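Local coordinates for protein glucanase (Clostridium thermocellum, PDB 5GXX) that probably hydrolyses beta-1,4-glucosidic bonds inside cellulose chains, as a family 9 endoglucanase of the Clostridium thermocellum cellulosome, at residues P357-H367 against D400-V410. The protein carries 1 engineered substitution. Sequence-based numbering, arbitrary orientation.
Sequences PPQRPHHRTAH and DNIEDYVKNEV
With CG swung opposite the backbone N in both Asp400 (chi1 -177°) and His362 (chi1 -166°), the carboxylate reaches the Gln359-Arg360 backbone and the imidazole reaches the loop at Ile402. The two loops carry the paired sequence signatures of glycosyl hydrolase family 9, P-H-x-R in 357-367 and D-x4-Y-x3-E in 400-410, and they lie against each other beside a pocket holding Tris. Asp400 grips two successive amides: OD2 takes Gln359 N at 2.7 Å, the donor tilted out of the carboxylate plane, and OD1 takes Arg360 N at 2.9 Å on its syn lone pair. The anti lone pair of OD1 is left for Asn408 ND2, 3.0 Å away and nearly in the amide plane. That amide is fixed from its other end too, OD1 of Asn408 bonding to Tyr398, while ND2 makes a weak second bond to Arg360 O. Farther along, His362 is pinned twice. Its backbone N gives a nearly straight bond to Asn408 O (2.8 Å), and its ring ND1 points at Ile402 O (2.8 Å), which sits almost exactly in the ring plane. CB of Tyr405 lies over one face of this imidazole, 3.7 Å from the centroid, a CH-pi contact made by the methylene while the phenol leads away. Ile402 works in two directions: CG2 comes to 3.4 Å from Arg360 NH2, and CD1 sits 3.9 Å from the centroid of the His367 ring, over its face; both polar groups find their main partner at Pro377. Beside the pocket, a water links His362 O to Glu409 OE1, while Glu409 OE2 hydrogen-bonds to O1 of the bound Tris.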
loop_
_atom_site.group_PDB
_atom_site.type_symbol
_atom_site.label_atom_id
_atom_site.label_comp_id
_atom_site.label_asym_id
_atom_site.label_seq_id
_atom_site.Cartn_x
_atom_site.Cartn_y
_atom_site.Cartn_z
ATOM N N PRO A 357 -14.108 12.179 -39.166
ATOM C CA PRO A 357 -12.758 12.549 -38.719
ATOM C C PRO A 357 -12.273 11.693 -37.549
ATOM O O PRO A 357 -13.095 11.057 -36.889
ATOM C CB PRO A 357 -12.915 14.016 -38.294
ATOM C CG PRO A 357 -14.367 14.124 -37.928
ATOM C CD PRO A 357 -15.076 13.271 -38.932
ATOM N N PRO A 358 -10.954 11.636 -37.294
ATOM C CA PRO A 358 -10.475 11.001 -36.067
ATOM C C PRO A 358 -11.084 11.702 -34.855
ATOM O O PRO A 358 -11.216 12.936 -34.844
ATOM C CB PRO A 358 -8.948 11.235 -36.125
ATOM C CG PRO A 358 -8.673 11.497 -37.584
ATOM C CD PRO A 358 -9.851 12.319 -37.992
ATOM N N GLN A 359 -11.439 10.910 -33.846
ATOM C CA GLN A 359 -11.919 11.475 -32.592
ATOM C C GLN A 359 -11.044 11.163 -31.393
ATOM O O GLN A 359 -11.328 11.660 -30.301
ATOM C CB GLN A 359 -13.351 11.019 -32.319
ATOM C CG GLN A 359 -14.341 11.562 -33.347
ATOM C CD GLN A 359 -15.770 11.103 -33.084
ATOM O OE1 GLN A 359 -16.300 10.281 -33.830
ATOM N NE2 GLN A 359 -16.377 11.612 -32.015
ATOM N N ARG A 360 -10.003 10.357 -31.586
ATOM C CA ARG A 360 -9.112 9.983 -30.483
ATOM C C ARG A 360 -7.656 10.327 -30.758
ATOM O O ARG A 360 -6.768 9.475 -30.610
ATOM C CB ARG A 360 -9.266 8.494 -30.147
ATOM C CG ARG A 360 -10.627 8.097 -29.586
ATOM C CD ARG A 360 -10.891 8.601 -28.163
ATOM N NE ARG A 360 -10.283 7.698 -27.187
ATOM C CZ ARG A 360 -10.203 7.910 -25.880
ATOM N NH1 ARG A 360 -10.637 9.045 -25.339
ATOM N NH2 ARG A 360 -9.654 6.976 -25.115
ATOM N N PRO A 361 -7.394 11.590 -31.141
ATOM C CA PRO A 361 -5.994 11.965 -31.342
ATOM C C PRO A 361 -5.173 11.747 -30.073
ATOM O O PRO A 361 -5.710 11.848 -28.954
ATOM C CB PRO A 361 -6.071 13.450 -31.702
ATOM C CG PRO A 361 -7.352 13.925 -31.051
ATOM C CD PRO A 361 -8.303 12.753 -31.155
ATOM N N HIS A 362 -3.884 11.452 -30.249
ATOM C CA HIS A 362 -2.968 11.206 -29.130
ATOM C C HIS A 362 -2.581 12.547 -28.515
ATOM O O HIS A 362 -1.485 13.066 -28.724
ATOM C CB HIS A 362 -1.747 10.417 -29.639
ATOM C CG HIS A 362 -0.906 9.816 -28.552
ATOM N ND1 HIS A 362 -1.222 8.633 -27.915
ATOM C CD2 HIS A 362 0.257 10.241 -28.007
ATOM C CE1 HIS A 362 -0.278 8.351 -27.032
ATOM N NE2 HIS A 362 0.623 9.315 -27.061
ATOM N N HIS A 363 -3.512 13.139 -27.773
ATOM C CA HIS A 363 -3.350 14.522 -27.316
ATOM C C HIS A 363 -3.939 14.623 -25.914
ATOM O O HIS A 363 -5.144 14.425 -25.699
ATOM C CB HIS A 363 -4.042 15.495 -28.287
ATOM C CG HIS A 363 -3.711 16.931 -28.041
ATOM N ND1 HIS A 363 -4.257 17.649 -26.993
ATOM C CD2 HIS A 363 -2.905 17.788 -28.708
ATOM C CE1 HIS A 363 -3.787 18.882 -27.022
ATOM N NE2 HIS A 363 -2.975 18.995 -28.058
ATOM N N ARG A 364 -3.066 14.905 -24.952
ATOM C CA ARG A 364 -3.428 14.850 -23.534
ATOM C C ARG A 364 -4.506 15.847 -23.121
ATOM O O ARG A 364 -5.491 15.492 -22.469
ATOM C CB ARG A 364 -2.165 15.113 -22.709
ATOM C CG ARG A 364 -1.274 13.881 -22.602
ATOM C CD ARG A 364 0.133 14.293 -22.219
ATOM N NE ARG A 364 1.108 13.199 -22.157
ATOM C CZ ARG A 364 1.763 12.723 -23.212
ATOM N NH1 ARG A 364 1.551 13.215 -24.427
ATOM N NH2 ARG A 364 2.623 11.715 -23.064
ATOM N N THR A 365 -4.314 17.095 -23.527
ATOM C CA THR A 365 -5.204 18.134 -23.039
ATOM C C THR A 365 -6.538 18.096 -23.764
ATOM O O THR A 365 -7.567 18.370 -23.137
ATOM C CB THR A 365 -4.521 19.509 -23.075
ATOM O OG1 THR A 365 -3.353 19.457 -22.243
ATOM C CG2 THR A 365 -5.428 20.603 -22.509
ATOM N N ALA A 366 -6.549 17.659 -25.024
ATOM C CA ALA A 366 -7.840 17.501 -25.704
ATOM C C ALA A 366 -8.643 16.336 -25.134
ATOM O O ALA A 366 -9.877 16.341 -25.149
ATOM C CB ALA A 366 -7.650 17.317 -27.202
ATOM N N HIS A 367 -7.943 15.324 -24.629
ATOM C CA HIS A 367 -8.559 14.154 -24.023
ATOM C C HIS A 367 -9.294 14.517 -22.733
ATOM O O HIS A 367 -10.481 14.200 -22.594
ATOM C CB HIS A 367 -7.482 13.092 -23.792
ATOM C CG HIS A 367 -7.976 11.848 -23.123
ATOM N ND1 HIS A 367 -7.184 11.103 -22.274
ATOM C CD2 HIS A 367 -9.177 11.222 -23.166
ATOM C CE1 HIS A 367 -7.875 10.067 -21.829
ATOM N NE2 HIS A 367 -9.087 10.117 -22.357
ATOM N N ASP A 400 -8.876 4.590 -35.484
ATOM C CA ASP A 400 -8.895 5.739 -34.595
ATOM C C ASP A 400 -8.808 5.251 -33.151
ATOM O O ASP A 400 -9.819 4.849 -32.566
ATOM C CB ASP A 400 -10.213 6.482 -34.848
ATOM C CG ASP A 400 -10.358 7.754 -34.046
ATOM O OD1 ASP A 400 -9.332 8.294 -33.583
ATOM O OD2 ASP A 400 -11.531 8.189 -33.900
ATOM N N ASN A 401 -7.601 5.259 -32.594
ATOM C CA ASN A 401 -7.332 4.633 -31.307
ATOM C C ASN A 401 -6.336 5.537 -30.579
ATOM O O ASN A 401 -5.277 5.877 -31.126
ATOM C CB ASN A 401 -6.765 3.236 -31.594
ATOM C CG ASN A 401 -6.292 2.502 -30.358
ATOM O OD1 ASN A 401 -6.401 2.989 -29.231
ATOM N ND2 ASN A 401 -5.748 1.305 -30.574
ATOM N N ILE A 402 -6.664 5.976 -29.367
ATOM C CA ILE A 402 -5.765 6.857 -28.633
ATOM C C ILE A 402 -4.409 6.189 -28.335
ATOM O O ILE A 402 -3.393 6.854 -28.141
ATOM C CB ILE A 402 -6.417 7.372 -27.318
ATOM C CG1 ILE A 402 -5.700 8.631 -26.822
ATOM C CG2 ILE A 402 -6.480 6.259 -26.249
ATOM C CD1 ILE A 402 -6.334 9.246 -25.556
ATOM N N GLU A 403 -4.401 4.861 -28.315
ATOM C CA GLU A 403 -3.192 4.117 -27.994
ATOM C C GLU A 403 -2.197 4.088 -29.155
ATOM O O GLU A 403 -1.010 3.792 -28.954
ATOM C CB GLU A 403 -3.515 2.692 -27.536
ATOM C CG GLU A 403 -4.323 2.614 -26.240
ATOM C CD GLU A 403 -3.582 3.119 -25.011
ATOM O OE1 GLU A 403 -2.329 3.216 -25.013
ATOM O OE2 GLU A 403 -4.271 3.400 -24.010
ATOM N N ASP A 404 -2.675 4.394 -30.358
ATOM C CA ASP A 404 -1.806 4.365 -31.530
ATOM C C ASP A 404 -1.068 5.696 -31.626
ATOM O O ASP A 404 -1.531 6.632 -32.282
ATOM C CB ASP A 404 -2.581 4.062 -32.813
ATOM C CG ASP A 404 -1.662 3.737 -33.977
ATOM O OD1 ASP A 404 -0.486 4.152 -33.928
ATOM O OD2 ASP A 404 -2.115 3.083 -34.937
ATOM N N TYR A 405 0.061 5.779 -30.936
ATOM C CA TYR A 405 0.869 6.998 -30.863
ATOM C C TYR A 405 1.617 7.293 -32.168
ATOM O O TYR A 405 2.299 8.323 -32.280
ATOM C CB TYR A 405 1.836 6.952 -29.663
ATOM C CG TYR A 405 2.770 5.766 -29.721
ATOM C CD1 TYR A 405 3.942 5.810 -30.477
ATOM C CD2 TYR A 405 2.450 4.583 -29.057
ATOM C CE1 TYR A 405 4.787 4.710 -30.546
ATOM C CE2 TYR A 405 3.285 3.479 -29.121
ATOM C CZ TYR A 405 4.444 3.548 -29.872
ATOM O OH TYR A 405 5.256 2.437 -29.934
ATOM N N VAL A 406 1.525 6.376 -33.131
ATOM C CA VAL A 406 2.049 6.632 -34.480
ATOM C C VAL A 406 0.941 7.233 -35.368
ATOM O O VAL A 406 1.002 8.404 -35.751
ATOM C CB VAL A 406 2.664 5.345 -35.085
ATOM C CG1 VAL A 406 3.157 5.613 -36.508
ATOM C CG2 VAL A 406 3.796 4.852 -34.193
ATOM N N LYS A 407 -0.111 6.463 -35.622
ATOM C CA LYS A 407 -1.128 6.892 -36.577
ATOM C C LYS A 407 -1.948 8.069 -36.066
ATOM O O LYS A 407 -2.453 8.854 -36.868
ATOM C CB LYS A 407 -2.031 5.734 -37.004
ATOM C CG LYS A 407 -1.244 4.607 -37.661
ATOM C CD LYS A 407 -2.146 3.624 -38.333
ATOM C CE LYS A 407 -1.282 2.546 -38.971
ATOM N NZ LYS A 407 -2.063 1.404 -39.524
ATOM N N ASN A 408 -2.098 8.164 -34.752
ATOM C CA ASN A 408 -2.919 9.237 -34.183
ATOM C C ASN A 408 -2.108 10.352 -33.517
ATOM O O ASN A 408 -2.657 11.167 -32.750
ATOM C CB ASN A 408 -4.024 8.711 -33.271
ATOM C CG ASN A 408 -5.369 8.642 -33.986
ATOM O OD1 ASN A 408 -5.482 8.929 -35.178
ATOM N ND2 ASN A 408 -6.393 8.259 -33.254
ATOM N N GLU A 409 -0.805 10.376 -33.790
ATOM C CA GLU A 409 0.052 11.502 -33.418
ATOM C C GLU A 409 -0.458 12.795 -34.053
ATOM O O GLU A 409 -1.018 12.768 -35.153
ATOM C CB GLU A 409 1.524 11.243 -33.796
ATOM C CG GLU A 409 2.526 12.328 -33.381
ATOM C CD GLU A 409 2.604 12.591 -31.893
ATOM O OE1 GLU A 409 1.570 12.689 -31.194
ATOM O OE2 GLU A 409 3.734 12.743 -31.387
ATOM N N VAL A 410 -0.294 13.891 -33.326
ATOM C CA VAL A 410 -0.607 15.237 -33.816
ATOM C C VAL A 410 0.554 16.144 -33.416
ATOM O O VAL A 410 1.191 15.909 -32.387
ATOM C CB VAL A 410 -1.954 15.775 -33.231
ATOM C CG1 VAL A 410 -3.139 15.014 -33.826
ATOM C CG2 VAL A 410 -1.946 15.723 -31.698
HETATM O O HOH W 1 -13.394 8.378 -35.940
HETATM O O HOH W 2 -9.254 5.046 -28.152
HETATM O O HOH W 3 1.388 13.366 -28.767
#